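Local coordinates for anti-restriction endonuclease (Enterobacteria phage T4, PDB 3WX4), which mimics DNA, blocking DNA binding by the bacterial histone-like protein H-NS and inhibiting the host McrA endonuclease that cleaves modified cytosines, at residues E38-H41 against L42-D46. Numbering follows the deposited sequence.
Sequences EELH and LENND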
loop_
_atom_site.group_PDB
_atom_site.type_symbol
_atom_site.label_atom_id
_atom_site.label_comp_id
_atom_site.label_asym_id
_atom_site.label_seq_id
_atom_site.Cartn_x
_atom_site.Cartn_y
_atom_site.Cartn_z
ATOM N N GLU A 38 7.361 9.261 0.096
ATOM C CA GLU A 38 6.565 9.594 -1.078
ATOM C C GLU A 38 7.080 8.850 -2.316
ATOM O O GLU A 38 6.281 8.282 -3.078
ATOM C CB GLU A 38 6.622 11.092 -1.318
ATOM C CG GLU A 38 5.847 11.509 -2.553
ATOM C CD GLU A 38 5.876 12.996 -2.679
ATOM O OE1 GLU A 38 5.383 13.669 -1.738
ATOM O OE2 GLU A 38 6.429 13.482 -3.691
ATOM N N GLU A 39 8.395 8.849 -2.506
ATOM C CA GLU A 39 8.982 8.178 -3.659
ATOM C C GLU A 39 8.800 6.681 -3.604
ATOM O O GLU A 39 8.577 6.070 -4.654
ATOM C CB GLU A 39 10.476 8.522 -3.849
ATOM C CG GLU A 39 10.671 9.913 -4.466
ATOM C CD GLU A 39 12.142 10.252 -4.841
ATOM O OE1 GLU A 39 12.370 11.412 -5.329
ATOM O OE2 GLU A 39 13.046 9.379 -4.635
ATOM N N LEU A 40 8.898 6.078 -2.424
ATOM C CA LEU A 40 8.700 4.628 -2.325
ATOM C C LEU A 40 7.266 4.286 -2.723
ATOM O O LEU A 40 7.019 3.276 -3.392
ATOM C CB LEU A 40 8.993 4.110 -0.915
ATOM C CG LEU A 40 10.504 4.064 -0.556
ATOM C CD1 LEU A 40 10.669 3.885 0.975
ATOM C CD2 LEU A 40 11.225 2.896 -1.331
ATOM N N HIS A 41 6.318 5.117 -2.324
ATOM C CA HIS A 41 4.936 4.875 -2.692
ATOM C C HIS A 41 4.682 5.141 -4.171
ATOM O O HIS A 41 3.862 4.467 -4.796
ATOM C CB HIS A 41 3.996 5.743 -1.855
ATOM C CG HIS A 41 3.789 5.210 -0.477
ATOM N ND1 HIS A 41 3.472 6.013 0.600
ATOM C CD2 HIS A 41 3.841 3.940 -0.004
ATOM C CE1 HIS A 41 3.333 5.256 1.677
ATOM N NE2 HIS A 41 3.549 3.993 1.338
ATOM N N LEU A 42 5.370 6.109 -4.744
ATOM C CA LEU A 42 5.093 6.397 -6.137
ATOM C C LEU A 42 5.645 5.330 -7.065
ATOM O O LEU A 42 5.024 5.003 -8.072
ATOM C CB LEU A 42 5.623 7.791 -6.526
ATOM C CG LEU A 42 4.803 8.983 -5.982
ATOM C CD1 LEU A 42 5.478 10.314 -6.333
ATOM C CD2 LEU A 42 3.368 8.976 -6.574
ATOM N N GLU A 43 6.763 4.733 -6.679
ATOM C CA GLU A 43 7.450 3.738 -7.510
ATOM C C GLU A 43 7.279 2.295 -7.150
ATOM O O GLU A 43 7.899 1.418 -7.754
ATOM C CB GLU A 43 8.913 4.103 -7.511
ATOM C CG GLU A 43 8.981 5.596 -7.554
ATOM C CD GLU A 43 9.992 6.106 -8.504
ATOM O OE1 GLU A 43 11.161 6.264 -8.055
ATOM O OE2 GLU A 43 9.609 6.323 -9.696
ATOM N N ASN A 44 6.442 2.022 -6.163
ATOM C CA ASN A 44 6.278 0.650 -5.758
ATOM C C ASN A 44 4.853 0.477 -5.375
ATOM O O ASN A 44 4.322 1.261 -4.578
ATOM C CB ASN A 44 7.172 0.357 -4.559
ATOM C CG ASN A 44 8.627 0.500 -4.890
ATOM O OD1 ASN A 44 9.259 -0.451 -5.389
ATOM N ND2 ASN A 44 9.182 1.697 -4.643
ATOM N N ASN A 45 4.219 -0.569 -5.897
ATOM C CA ASN A 45 2.818 -0.758 -5.603
ATOM C C ASN A 45 2.519 -1.920 -4.715
ATOM O O ASN A 45 1.360 -2.156 -4.444
ATOM C CB ASN A 45 2.039 -0.930 -6.910
ATOM C CG ASN A 45 2.613 -2.059 -7.758
ATOM O OD1 ASN A 45 3.004 -3.131 -7.219
ATOM N ND2 ASN A 45 2.684 -1.840 -9.081
ATOM N N ASP A 46 3.542 -2.604 -4.221
ATOM C CA ASP A 46 3.356 -3.800 -3.396
ATOM C C ASP A 46 3.669 -3.730 -1.884
ATOM O O ASP A 46 3.879 -4.761 -1.218
ATOM C CB ASP A 46 4.135 -4.977 -4.038
ATOM C CG ASP A 46 5.583 -4.598 -4.407
ATOM O OD1 ASP A 46 6.036 -3.481 -4.024
ATOM O OD2 ASP A 46 6.281 -5.420 -5.072
#
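Asn44 hydrogen-bonds to Leu40 at the C-terminal end of helix 26-43: ND2 of Asn44 donates to Leu40 O at 3.0 Å, in the carbonyl plane and on a lone pair, with the acceptor only 3° out of the amide plane. ND2 also makes a weak hydrogen bond with Tyr81 OH of helix 71-84. CG of Asn44 lies beside its own backbone N (chi1 -63°), which turns the amide back over the last turn. Asparagine is short enough to bring an N-H to this carbonyl.

Helical backbone bonds hold the preceding turn, Leu42 N to Glu38 O at 2.9 Å and Glu43 N to Glu39 O at 3.0 Å.

Glu38 and Leu42 run side by side, the CG methylene of Glu38 resting against the CD1 methyl of Leu42 at 4.0 Å, while the carboxylate extends beyond.

Glu39 OE2 and Glu43 OE1, 5.0 Å apart, add like charges where solvent can reach them, consistent with DNA mimicry.

Leu40, whose branched apolar chain fits its buried position, faces Phe47 and Ile49 of strand 47-51 and Ile78 and Tyr81 of helix 71-84. His41 NE2 hydrogen-bonds to Ile49 N, joining helix to strand, and His41 packs on Asn45 of the second subunit.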